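Local coordinates for protein serine acetyltransferase (Entamoeba histolytica, PDB 3Q1X) that probably transfers an acetyl group to the hydroxyl of L-serine, a step of cysteine biosynthesis, and binds serine between its subunits, at residues A[21-26]-A[106-111]; A[114-119]-A[125-130]; A[202-207]-A[224-229]. One frame throughout, in Å; residues are numbered along the deposited sequence.

Contact 1 of 3, residues A[21-26]-A[106-111]; sequences DAFHSK and DLIAAY
Phe23 meets Leu107 along the rim of its aromatic ring. Methyl CD1 of Leu107 lies in the ring plane, 3.9 Å from Phe23 CE1 and 4.1 Å from Phe23 CD1, so the aliphatic branch presses on an edge of the ring and not on a face. At the far end of the same edge, Phe23 CZ stands 4.4 Å from Ile108 CG1, a looser touch on the exposed side of the helix. Phe23 belongs to a short 3-10 turn at residues 21-23, closed by a bond from His24 N to Asp21 O of 2.8 Å, while Leu107 and Ile108 are consecutive residues of helix 82-113. With CG of Phe23 anti to its carbonyl carbon (chi1 -60°), the ring reaches across to a helix whose nearest CA, that of Leu107, is 9.3 Å from its own. Further out, Leu120 of helix 120-126 also packs on Phe23, Ile123 and Ile124 of that helix pack on Leu107, and Lys104 makes a cation-pi contact with the Phe23 ring. Through Phe23 the loop between helices 2-18 and 36-45 packs against helix 82-113; His24 and Ser25 of the same loop bond to Asp48. No hydrogen bond crosses between the segments; the contact is dispersive and hydrophobic, and its hold probably comes from keeping the Phe23 ring and Leu107 CD1 away from water.

Contact 2 of 3, residues A[114-119]-A[125-130]; sequences DPAAPG and RCYPGF. With SER (serine), chain B.
Tyr127 presents the edge of its phenol to the carboxylate of Asp114, and the two flat groups are turned 51° from each other. Asp114 OD2 lies in the ring plane and accepts a hydrogen bond from Tyr127 OH at 2.7 Å. The hydroxyl arrives on the anti side of OD2, tilted 32° out of the carboxylate plane. Beside this bond, Ala117 CB lies 3.5 Å from Tyr127 OH and 4.1 Å from Tyr127 CZ, an apolar neighbour at the hydroxyl end of the ring. Tyr127 occupies the N-cap position ahead of helix 128-144, and its side chain spans the gap from there to the loop that follows helix 82-113.

The other carboxylate oxygen faces the ligand. Asp114 OD1 accepts from the amino N of the bound serine at 2.7 Å. It also takes the backbone N-H of Ala116 at 3.0 Å, which approaches from above the carboxylate plane and closes an Asx turn. A type I beta turn from Asp114 to Ala117 encloses the same residues. Because CG of Asp114 is anti to the backbone N (chi1 -173°), its carboxylate stands between the phenol and the ligand. The site is shared between chains: the serine is also hydrogen-bonded to Asp179 of the same chain and to Arg222 of the second subunit. Asp114 is therefore a first-shell ligand residue and Tyr127 a second-shell one; with OD1 receiving the ligand N and the Ala116 N-H, and OD2 the phenol, the carboxylate is restrained from rotating, and Tyr127 positions a residue that holds the substrate.

Contact 3 of 3, residues A[202-207]-A[224-229]; sequences VTLGAM and PTVGDY. With SER (serine), chain C.
Strands 203-205 and 225-226 run on different faces of the left-handed parallel beta-helix; the closest CA atoms of segments 202-207 and 224-229 are those of Leu204 and of Pro224, which directly precedes strand 225-226, 6.0 Å apart, and no hydrogen bond passes between the segments. This fold is the hallmark of the hexapeptide-repeat transferases: each strand pairs with its like in neighbouring coils, strand 203-205 between 185-186 and 237-239, strand 225-226 between 191-192 and 243-244. The contact accordingly joins two sheets through the interior of the prism.

Leu204 supplies the inward side chain from the first of these. Its CD2 methyl touches Val226 CG2 at 3.8 Å, the two side chains crossing at about a right angle, and the same methyl lies 4.2 Å from Pro224 CB. The leucine CG is anti to its carbonyl carbon (chi1 -76°), which carries the branched end toward the other strand; Val226 answers with CG2, also anti to its carbonyl carbon. Ile192, Ile232 and Val238 extend this aliphatic core around Leu204.

Pro224 meets mostly backbone. Its CD lies against the peptide after Leu204, 3.7 Å from Leu204 C, and 3.4 Å from both N and O of Gly205. The 16 residues separating the two segments contain neither helix nor strand, and the excursion from the coil carries the ligand-pocket residues Arg222 and His223; Pro224 follows them directly and brings the chain back against the coil. Beyond Gly205 the chain leads to the serine site, which Asp114 and Asp179 of the third subunit complete together with Arg222 of this chain. Ala206 belongs to that pocket, and its carbonyl O lies 3.3 Å from CB of the bound serine.

In the fold
The three contacts follow one another along the chain, each closing before the next opens. Contacts 1 and 2 are neighbours in the helical N-terminal part, their centres about 10 Å apart; contact 1 uses helix 82-113, and the loop of contact 2 follows it and leads into helix 120-126. Tyr111 packs on residues 117-119 and Leu107 on Phe130. Contact 3 lies in the beta-helix, its centre about 27 Å from that of contact 1 and about 23 Å from that of contact 2, and touches neither. Assembly brings the distant parts together: each serine lies between subunits, receiving Asp114 from one chain and Ala206 and Arg222 from another, so a complete pocket depends on the oligomer.

Contact 1 of 3, residues A[21-26]-A[106-111]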
# COMPACT_ATOMS: atom_id res chain seq x y z
N ASP A 21 13.87 -22.75 -20.27
CA ASP A 21 12.45 -23.16 -20.13
C ASP A 21 11.74 -22.54 -18.92
O ASP A 21 10.53 -22.32 -18.96
CB ASP A 21 12.34 -24.68 -20.12
CG ASP A 21 13.35 -25.33 -21.03
OD1 ASP A 21 13.06 -25.48 -22.24
OD2 ASP A 21 14.47 -25.62 -20.55
N ALA A 22 12.50 -22.28 -17.86
CA ALA A 22 11.99 -21.64 -16.64
C ALA A 22 11.38 -20.26 -16.89
O ALA A 22 10.56 -19.79 -16.10
CB ALA A 22 13.09 -21.55 -15.60
N PHE A 23 11.76 -19.64 -18.01
CA PHE A 23 11.25 -18.32 -18.39
C PHE A 23 10.12 -18.46 -19.40
O PHE A 23 9.66 -17.47 -19.98
CB PHE A 23 12.39 -17.45 -18.94
CG PHE A 23 13.51 -17.22 -17.96
CD1 PHE A 23 13.42 -16.20 -17.01
CD2 PHE A 23 14.65 -18.03 -17.97
CE1 PHE A 23 14.45 -15.98 -16.10
CE2 PHE A 23 15.68 -17.82 -17.06
CZ PHE A 23 15.58 -16.80 -16.12
N HIS A 24 9.66 -19.69 -19.60
CA HIS A 24 8.59 -19.97 -20.55
C HIS A 24 7.43 -20.71 -19.88
O HIS A 24 7.59 -21.33 -18.82
CB HIS A 24 9.12 -20.80 -21.73
CG HIS A 24 9.94 -20.03 -22.71
ND1 HIS A 24 9.47 -18.91 -23.37
CD2 HIS A 24 11.19 -20.24 -23.18
CE1 HIS A 24 10.40 -18.46 -24.19
NE2 HIS A 24 11.46 -19.24 -24.09
N SER A 25 6.27 -20.65 -20.52
CA SER A 25 5.10 -21.43 -20.12
C SER A 25 4.14 -21.63 -21.28
O SER A 25 3.98 -20.74 -22.12
CB SER A 25 4.36 -20.73 -18.98
OG SER A 25 3.36 -21.57 -18.44
N LYS A 26 3.51 -22.81 -21.31
CA LYS A 26 2.42 -23.10 -22.26
C LYS A 26 1.05 -22.76 -21.67
O LYS A 26 0.02 -22.90 -22.34
CB LYS A 26 2.43 -24.58 -22.66
CG LYS A 26 3.71 -25.07 -23.31
CD LYS A 26 3.66 -26.58 -23.47
CE LYS A 26 4.93 -27.14 -24.09
NZ LYS A 26 4.71 -28.52 -24.61
N ASP A 106 17.41 -10.74 -11.81
CA ASP A 106 16.55 -10.40 -10.67
C ASP A 106 15.62 -11.56 -10.29
O ASP A 106 15.39 -11.84 -9.11
CB ASP A 106 15.73 -9.13 -10.95
CG ASP A 106 16.60 -7.93 -11.30
OD1 ASP A 106 17.71 -7.78 -10.73
OD2 ASP A 106 16.18 -7.13 -12.15
N LEU A 107 15.08 -12.24 -11.30
CA LEU A 107 14.22 -13.40 -11.07
C LEU A 107 14.99 -14.55 -10.43
O LEU A 107 14.52 -15.14 -9.45
CB LEU A 107 13.56 -13.86 -12.36
CG LEU A 107 12.45 -12.99 -12.92
CD1 LEU A 107 12.18 -13.42 -14.33
CD2 LEU A 107 11.16 -13.09 -12.08
N ILE A 108 16.16 -14.84 -10.97
CA ILE A 108 17.07 -15.84 -10.39
C ILE A 108 17.33 -15.54 -8.91
O ILE A 108 17.23 -16.44 -8.06
CB ILE A 108 18.40 -15.90 -11.17
CG1 ILE A 108 18.12 -16.42 -12.59
CG2 ILE A 108 19.41 -16.79 -10.45
CD1 ILE A 108 19.23 -16.18 -13.59
N ALA A 109 17.62 -14.27 -8.61
CA ALA A 109 17.87 -13.83 -7.24
C ALA A 109 16.63 -14.00 -6.35
O ALA A 109 16.74 -14.40 -5.19
CB ALA A 109 18.32 -12.37 -7.23
N ALA A 110 15.46 -13.69 -6.90
CA ALA A 110 14.20 -13.83 -6.17
C ALA A 110 13.96 -15.29 -5.79
O ALA A 110 13.70 -15.60 -4.63
CB ALA A 110 13.04 -13.31 -7.00
N TYR A 111 14.07 -16.19 -6.76
CA TYR A 111 13.85 -17.60 -6.47
C TYR A 111 14.90 -18.13 -5.49
O TYR A 111 14.57 -18.84 -4.54
CB TYR A 111 13.81 -18.42 -7.76
CG TYR A 111 13.53 -19.88 -7.52
CD1 TYR A 111 12.22 -20.36 -7.46
CD2 TYR A 111 14.57 -20.78 -7.33
CE1 TYR A 111 11.96 -21.72 -7.22
CE2 TYR A 111 14.32 -22.14 -7.10
CZ TYR A 111 13.03 -22.60 -7.04
OH TYR A 111 12.81 -23.94 -6.81

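Contact 2 of 3, residues A[114-119]-A[125-130]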
# COMPACT_ATOMS: atom_id res chain seq x y z
N ASP A 114 14.21 -16.92 -1.73
CA ASP A 114 12.87 -17.11 -1.15
C ASP A 114 12.39 -18.57 -1.11
O ASP A 114 11.94 -19.12 -2.13
CB ASP A 114 11.84 -16.26 -1.89
CG ASP A 114 10.47 -16.29 -1.21
OD1 ASP A 114 10.37 -16.75 -0.05
OD2 ASP A 114 9.48 -15.85 -1.84
N PRO A 115 12.44 -19.21 0.07
CA PRO A 115 11.98 -20.59 0.21
C PRO A 115 10.50 -20.77 -0.13
O PRO A 115 10.07 -21.89 -0.37
CB PRO A 115 12.22 -20.91 1.69
CG PRO A 115 13.20 -19.92 2.15
CD PRO A 115 13.00 -18.69 1.33
N ALA A 116 9.75 -19.67 -0.15
CA ALA A 116 8.32 -19.71 -0.45
C ALA A 116 8.00 -19.77 -1.95
O ALA A 116 6.88 -20.08 -2.31
CB ALA A 116 7.58 -18.52 0.21
N ALA A 117 8.99 -19.49 -2.81
CA ALA A 117 8.75 -19.44 -4.25
C ALA A 117 8.79 -20.84 -4.88
O ALA A 117 9.79 -21.54 -4.76
CB ALA A 117 9.76 -18.51 -4.96
N PRO A 118 7.69 -21.25 -5.55
CA PRO A 118 7.62 -22.58 -6.18
C PRO A 118 8.27 -22.67 -7.57
O PRO A 118 8.60 -23.77 -8.04
CB PRO A 118 6.11 -22.82 -6.29
CG PRO A 118 5.54 -21.44 -6.45
CD PRO A 118 6.38 -20.56 -5.57
N GLY A 119 8.42 -21.52 -8.23
CA GLY A 119 9.03 -21.43 -9.58
C GLY A 119 9.01 -19.99 -10.06
O GLY A 119 8.33 -19.15 -9.47
N ARG A 125 4.46 -13.56 -12.25
CA ARG A 125 3.04 -13.24 -12.25
C ARG A 125 2.63 -12.25 -11.18
O ARG A 125 1.79 -11.40 -11.42
CB ARG A 125 2.21 -14.52 -12.11
CG ARG A 125 2.16 -15.37 -13.37
CD ARG A 125 1.18 -14.81 -14.38
NE ARG A 125 -0.17 -14.72 -13.83
CZ ARG A 125 -1.19 -14.11 -14.42
NH1 ARG A 125 -1.03 -13.49 -15.58
NH2 ARG A 125 -2.38 -14.11 -13.82
N CYS A 126 3.22 -12.33 -9.98
CA CYS A 126 2.63 -11.60 -8.86
C CYS A 126 3.55 -11.15 -7.73
O CYS A 126 3.07 -10.58 -6.76
CB CYS A 126 1.48 -12.41 -8.25
SG CYS A 126 2.05 -13.76 -7.20
N TYR A 127 4.86 -11.39 -7.82
CA TYR A 127 5.75 -10.93 -6.73
C TYR A 127 5.92 -9.41 -6.82
O TYR A 127 6.37 -8.90 -7.84
CB TYR A 127 7.11 -11.63 -6.77
CG TYR A 127 7.19 -12.89 -5.92
CD1 TYR A 127 8.29 -13.10 -5.07
CD2 TYR A 127 6.19 -13.87 -5.95
CE1 TYR A 127 8.39 -14.23 -4.29
CE2 TYR A 127 6.28 -15.03 -5.16
CZ TYR A 127 7.38 -15.19 -4.33
OH TYR A 127 7.50 -16.32 -3.54
N PRO A 128 5.56 -8.68 -5.73
CA PRO A 128 5.51 -7.22 -5.83
C PRO A 128 6.89 -6.55 -5.99
O PRO A 128 7.02 -5.56 -6.72
CB PRO A 128 4.85 -6.79 -4.51
CG PRO A 128 5.12 -7.92 -3.56
CD PRO A 128 5.17 -9.17 -4.40
N GLY A 129 7.91 -7.08 -5.31
CA GLY A 129 9.29 -6.64 -5.52
C GLY A 129 9.67 -6.71 -6.99
O GLY A 129 10.35 -5.81 -7.50
N PHE A 130 9.22 -7.76 -7.68
CA PHE A 130 9.55 -7.93 -9.10
C PHE A 130 8.76 -6.98 -10.02
O PHE A 130 9.32 -6.43 -10.97
CB PHE A 130 9.44 -9.38 -9.55
CG PHE A 130 9.98 -9.60 -10.93
CD1 PHE A 130 11.34 -9.47 -11.18
CD2 PHE A 130 9.12 -9.89 -11.99
CE1 PHE A 130 11.85 -9.64 -12.47
CE2 PHE A 130 9.62 -10.08 -13.28
CZ PHE A 130 10.98 -9.94 -13.52
N SER B . 9.78 -15.07 2.04
CA SER B . 10.71 -15.59 3.08
C SER B . 10.28 -16.97 3.54
O SER B . 9.24 -17.48 3.13
CB SER B . 10.78 -14.63 4.28
OG SER B . 9.53 -14.57 4.95
OXT SER B . 10.96 -17.61 4.34

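Contact 3 of 3, residues A[202-207]-A[224-229]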
# COMPACT_ATOMS: atom_id res chain seq x y z
N VAL A 202 12.57 -1.53 4.87
CA VAL A 202 13.97 -1.09 4.78
C VAL A 202 14.06 0.26 4.10
O VAL A 202 13.50 0.45 3.02
CB VAL A 202 14.84 -2.11 4.03
CG1 VAL A 202 16.14 -1.47 3.51
CG2 VAL A 202 15.13 -3.29 4.93
N THR A 203 14.76 1.18 4.75
CA THR A 203 15.09 2.46 4.12
C THR A 203 16.56 2.53 3.72
O THR A 203 17.45 2.30 4.54
CB THR A 203 14.72 3.67 5.00
OG1 THR A 203 13.30 3.69 5.21
CG2 THR A 203 15.16 4.98 4.34
N LEU A 204 16.79 2.84 2.45
CA LEU A 204 18.10 3.25 1.94
C LEU A 204 17.91 4.68 1.50
O LEU A 204 17.60 4.94 0.34
CB LEU A 204 18.54 2.38 0.76
CG LEU A 204 19.04 0.97 1.10
CD1 LEU A 204 19.27 0.18 -0.17
CD2 LEU A 204 20.32 1.02 1.93
N GLY A 205 18.06 5.60 2.44
CA GLY A 205 17.60 6.96 2.22
C GLY A 205 18.24 8.03 3.08
O GLY A 205 19.43 7.96 3.39
N ALA A 206 17.43 9.02 3.44
CA ALA A 206 17.89 10.17 4.20
C ALA A 206 16.75 10.75 5.02
O ALA A 206 15.58 10.56 4.70
CB ALA A 206 18.47 11.23 3.26
N MET A 207 17.12 11.46 6.09
CA MET A 207 16.18 12.25 6.89
C MET A 207 16.65 13.68 6.93
O MET A 207 17.86 13.94 6.96
CB MET A 207 16.14 11.77 8.32
CG MET A 207 15.53 10.43 8.54
SD MET A 207 15.38 10.20 10.30
CE MET A 207 17.09 10.30 10.88
N PRO A 224 22.55 6.28 0.80
CA PRO A 224 23.65 5.31 0.92
C PRO A 224 24.17 4.73 -0.39
O PRO A 224 23.46 4.69 -1.39
CB PRO A 224 23.03 4.18 1.77
CG PRO A 224 21.92 4.84 2.52
CD PRO A 224 21.37 5.85 1.57
N THR A 225 25.42 4.29 -0.35
CA THR A 225 25.99 3.45 -1.39
C THR A 225 26.20 2.08 -0.76
O THR A 225 26.75 1.96 0.34
CB THR A 225 27.32 4.01 -1.93
OG1 THR A 225 27.09 5.28 -2.54
CG2 THR A 225 27.96 3.06 -2.94
N VAL A 226 25.72 1.06 -1.46
CA VAL A 226 25.73 -0.31 -0.96
C VAL A 226 26.48 -1.18 -1.97
O VAL A 226 26.26 -1.07 -3.18
CB VAL A 226 24.27 -0.82 -0.72
CG1 VAL A 226 24.25 -2.27 -0.36
CG2 VAL A 226 23.58 -0.00 0.37
N GLY A 227 27.38 -2.04 -1.47
CA GLY A 227 28.19 -2.92 -2.32
C GLY A 227 27.44 -4.15 -2.79
O GLY A 227 26.21 -4.13 -2.93
N ASP A 228 28.18 -5.23 -3.04
CA ASP A 228 27.62 -6.48 -3.56
C ASP A 228 27.34 -7.47 -2.44
O ASP A 228 27.98 -7.43 -1.38
CB ASP A 228 28.58 -7.11 -4.58
CG ASP A 228 28.92 -6.16 -5.72
OD1 ASP A 228 28.08 -5.33 -6.10
OD2 ASP A 228 30.05 -6.27 -6.26
N TYR A 229 26.38 -8.36 -2.66
CA TYR A 229 26.04 -9.42 -1.70
C TYR A 229 25.68 -8.88 -0.31
O TYR A 229 26.13 -9.41 0.72
CB TYR A 229 27.18 -10.44 -1.62
CG TYR A 229 27.41 -11.17 -2.91
CD1 TYR A 229 26.66 -12.30 -3.23
CD2 TYR A 229 28.37 -10.73 -3.83
CE1 TYR A 229 26.85 -12.97 -4.42
CE2 TYR A 229 28.58 -11.41 -5.03
CZ TYR A 229 27.81 -12.53 -5.31
OH TYR A 229 28.01 -13.21 -6.49
N SER C . 12.92 12.65 0.01
CA SER C . 14.14 12.91 0.82
C SER C . 15.36 13.05 -0.08
O SER C . 15.27 12.88 -1.29
CB SER C . 14.37 11.78 1.84
OG SER C . 14.66 10.55 1.18
OXT SER C . 16.45 13.35 0.39